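Local structure of proline iminopeptidase-related protein (Thermus thermophilus, 2YYS) at residues Pro220-Val225 and Arg244-Val249. The protein is of uncertain function but probably acts as a peptidase with an alpha/beta-hydrolase fold. Sequence-based numbering, arbitrary orientation.
Sequences PLYVLV and RAPIRV
L221 meets the chain just ahead of the second strand: A245 CB lies 3.4 Å from L221 O, and L221 CB packs against the same methyl. Y222 presents a ring face to P246, whose CB stands 3.9 Å from the ring centroid and 19° off the normal, a CH-pi contact displaced toward the CE1-CZ rim. Two residues after P246, R248 brings NH2 obliquely to 3.4 Å from Y222 OH, at too poor an angle for a hydrogen bond, its guanidinium plane turned 72° from the ring. R248 NH1 folds back to I247 O (2.9 Å), above the carbonyl plane, which fixes the bent chain. Cutting Y222 back to an alanine is likely to strip P246 CB and CG of their aromatic cover and open a gap beside the guanidinium. From V223 onward the pairing is regular parallel beta structure: V223 N donates to P246 O (2.9 Å) and V223 O accepts from R248 N. V223 CG1, anti to its backbone N (chi1 176°), packs on I247 CG1 and CD1. L224, paired with R248, sets CD1 at the Y222 ring edge and its CA 3.5 Å from R248 O, a CA-H...O contact. V225 N donates to R248 O (3.0 Å), while V225 CG1 touches I247 CD1 and V249 CG2. The pairing closes the beta-alpha-beta unit in which helix 236-243 connects strand 221-226 to edge strand 247-250, packing on the V225 and I247 face; helix 262-274 covers the other, its E271 salt-bridged to R248 NE.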
ATOM      1  N   PRO A 220     -10.299  -2.401  14.621  1.00 20.51           N
ATOM      2  CA  PRO A 220      -8.859  -2.243  14.852  1.00 20.70           C
ATOM      3  C   PRO A 220      -8.084  -1.808  13.606  1.00 21.09           C
ATOM      4  O   PRO A 220      -8.161  -2.446  12.564  1.00 20.31           O
ATOM      5  CB  PRO A 220      -8.408  -3.635  15.305  1.00 20.80           C
ATOM      6  CG  PRO A 220      -9.551  -4.536  15.141  1.00 20.93           C
ATOM      7  CD  PRO A 220     -10.772  -3.764  14.911  1.00 20.45           C
ATOM      8  N   LEU A 221      -7.332  -0.726  13.762  1.00 21.43           N
ATOM      9  CA  LEU A 221      -6.587  -0.087  12.693  1.00 22.47           C
ATOM     10  C   LEU A 221      -5.257   0.380  13.294  1.00 22.45           C
ATOM     11  O   LEU A 221      -5.238   0.950  14.387  1.00 22.76           O
ATOM     12  CB  LEU A 221      -7.406   1.097  12.173  1.00 22.72           C
ATOM     13  CG  LEU A 221      -7.337   1.582  10.727  1.00 26.11           C
ATOM     14  CD1 LEU A 221      -7.510   0.478   9.752  1.00 28.52           C
ATOM     15  CD2 LEU A 221      -8.434   2.609  10.490  1.00 27.86           C
ATOM     16  N   TYR A 222      -4.157   0.140  12.592  1.00 22.16           N
ATOM     17  CA  TYR A 222      -2.827   0.523  13.059  1.00 22.62           C
ATOM     18  C   TYR A 222      -2.077   1.194  11.919  1.00 21.30           C
ATOM     19  O   TYR A 222      -2.202   0.790  10.765  1.00 21.22           O
ATOM     20  CB  TYR A 222      -2.036  -0.718  13.492  1.00 23.57           C
ATOM     21  CG  TYR A 222      -1.653  -0.780  14.952  1.00 28.81           C
ATOM     22  CD1 TYR A 222      -2.623  -1.013  15.922  1.00 34.39           C
ATOM     23  CD2 TYR A 222      -0.316  -0.626  15.364  1.00 34.05           C
ATOM     24  CE1 TYR A 222      -2.289  -1.089  17.275  1.00 37.65           C
ATOM     25  CE2 TYR A 222       0.039  -0.695  16.726  1.00 36.38           C
ATOM     26  CZ  TYR A 222      -0.960  -0.927  17.680  1.00 38.80           C
ATOM     27  OH  TYR A 222      -0.660  -1.009  19.035  1.00 41.92           O
ATOM     28  N   VAL A 223      -1.282   2.197  12.256  1.00 19.54           N
ATOM     29  CA  VAL A 223      -0.430   2.870  11.303  1.00 18.43           C
ATOM     30  C   VAL A 223       1.021   2.644  11.718  1.00 18.30           C
ATOM     31  O   VAL A 223       1.397   2.910  12.855  1.00 16.64           O
ATOM     32  CB  VAL A 223      -0.722   4.380  11.234  1.00 18.13           C
ATOM     33  CG1 VAL A 223       0.248   5.065  10.296  1.00 17.86           C
ATOM     34  CG2 VAL A 223      -2.172   4.635  10.793  1.00 17.96           C
ATOM     35  N   LEU A 224       1.808   2.130  10.781  1.00 18.28           N
ATOM     36  CA  LEU A 224       3.250   1.945  10.935  1.00 19.31           C
ATOM     37  C   LEU A 224       3.923   2.707   9.823  1.00 18.45           C
ATOM     38  O   LEU A 224       3.567   2.542   8.658  1.00 18.07           O
ATOM     39  CB  LEU A 224       3.642   0.475  10.782  1.00 19.92           C
ATOM     40  CG  LEU A 224       3.645  -0.453  11.985  1.00 23.65           C
ATOM     41  CD1 LEU A 224       2.287  -0.546  12.603  1.00 26.41           C
ATOM     42  CD2 LEU A 224       4.125  -1.840  11.556  1.00 25.56           C
ATOM     43  N   VAL A 225       4.910   3.519  10.166  1.00 18.15           N
ATOM     44  CA  VAL A 225       5.560   4.366   9.181  1.00 18.04           C
ATOM     45  C   VAL A 225       7.003   4.668   9.577  1.00 18.05           C
ATOM     46  O   VAL A 225       7.349   4.683  10.751  1.00 17.85           O
ATOM     47  CB  VAL A 225       4.742   5.671   8.994  1.00 17.97           C
ATOM     48  CG1 VAL A 225       4.765   6.517  10.264  1.00 18.99           C
ATOM     49  CG2 VAL A 225       5.227   6.473   7.793  1.00 17.82           C
ATOM     50  N   ARG A 244      -8.173   7.777  14.655  1.00 18.88           N
ATOM     51  CA  ARG A 244      -7.957   7.405  16.047  1.00 19.25           C
ATOM     52  C   ARG A 244      -7.302   6.033  16.118  1.00 19.36           C
ATOM     53  O   ARG A 244      -7.712   5.180  16.862  1.00 18.66           O
ATOM     54  CB  ARG A 244      -9.252   7.483  16.868  1.00 19.26           C
ATOM     55  CG  ARG A 244      -9.727   8.916  17.045  1.00 19.68           C
ATOM     56  CD  ARG A 244     -10.986   9.101  17.867  1.00 19.15           C
ATOM     57  NE  ARG A 244     -11.405  10.495  17.789  1.00 20.00           N
ATOM     58  CZ  ARG A 244     -12.467  11.018  18.382  1.00 20.02           C
ATOM     59  NH1 ARG A 244     -12.711  12.312  18.232  1.00 20.55           N
ATOM     60  NH2 ARG A 244     -13.292  10.266  19.100  1.00 19.71           N
ATOM     61  N   ALA A 245      -6.270   5.860  15.304  1.00 19.97           N
ATOM     62  CA  ALA A 245      -5.493   4.635  15.251  1.00 19.99           C
ATOM     63  C   ALA A 245      -4.134   4.850  15.914  1.00 19.62           C
ATOM     64  O   ALA A 245      -3.506   5.880  15.718  1.00 19.33           O
ATOM     65  CB  ALA A 245      -5.287   4.250  13.809  1.00 20.36           C
ATOM     66  N   PRO A 246      -3.655   3.881  16.678  1.00 19.67           N
ATOM     67  CA  PRO A 246      -2.268   3.946  17.131  1.00 19.49           C
ATOM     68  C   PRO A 246      -1.305   4.069  15.940  1.00 19.33           C
ATOM     69  O   PRO A 246      -1.534   3.515  14.854  1.00 18.05           O
ATOM     70  CB  PRO A 246      -2.074   2.629  17.878  1.00 19.83           C
ATOM     71  CG  PRO A 246      -3.472   2.210  18.274  1.00 20.43           C
ATOM     72  CD  PRO A 246      -4.360   2.692  17.187  1.00 19.49           C
ATOM     73  N   ILE A 247      -0.254   4.844  16.146  1.00 19.58           N
ATOM     74  CA  ILE A 247       0.795   5.017  15.157  1.00 20.05           C
ATOM     75  C   ILE A 247       2.125   4.658  15.798  1.00 20.64           C
ATOM     76  O   ILE A 247       2.365   4.992  16.956  1.00 20.34           O
ATOM     77  CB  ILE A 247       0.819   6.462  14.594  1.00 20.06           C
ATOM     78  CG1 ILE A 247       1.869   6.566  13.490  1.00 19.41           C
ATOM     79  CG2 ILE A 247       1.028   7.531  15.722  1.00 20.33           C
ATOM     80  CD1 ILE A 247       1.774   7.812  12.658  1.00 20.36           C
ATOM     81  N   ARG A 248       2.963   3.954  15.042  1.00 21.16           N
ATOM     82  CA  ARG A 248       4.337   3.670  15.424  1.00 21.79           C
ATOM     83  C   ARG A 248       5.230   4.212  14.324  1.00 21.22           C
ATOM     84  O   ARG A 248       5.078   3.851  13.158  1.00 21.44           O
ATOM     85  CB  ARG A 248       4.570   2.166  15.578  1.00 22.51           C
ATOM     86  CG  ARG A 248       3.707   1.489  16.649  1.00 25.41           C
ATOM     87  CD  ARG A 248       4.010   1.943  18.070  1.00 28.61           C
ATOM     88  NE  ARG A 248       3.058   1.386  19.040  1.00 30.87           N
ATOM     89  CZ  ARG A 248       2.013   2.031  19.577  1.00 31.49           C
ATOM     90  NH1 ARG A 248       1.716   3.286  19.244  1.00 30.18           N
ATOM     91  NH2 ARG A 248       1.241   1.395  20.452  1.00 32.89           N
ATOM     92  N   VAL A 249       6.146   5.089  14.715  1.00 20.70           N
ATOM     93  CA  VAL A 249       7.088   5.750  13.824  1.00 20.48           C
ATOM     94  C   VAL A 249       8.480   5.155  14.086  1.00 20.60           C
ATOM     95  O   VAL A 249       9.016   5.299  15.172  1.00 20.03           O
ATOM     96  CB  VAL A 249       7.096   7.274  14.081  1.00 20.15           C
ATOM     97  CG1 VAL A 249       7.959   7.992  13.070  1.00 20.70           C
ATOM     98  CG2 VAL A 249       5.664   7.834  14.039  1.00 19.69           C
TER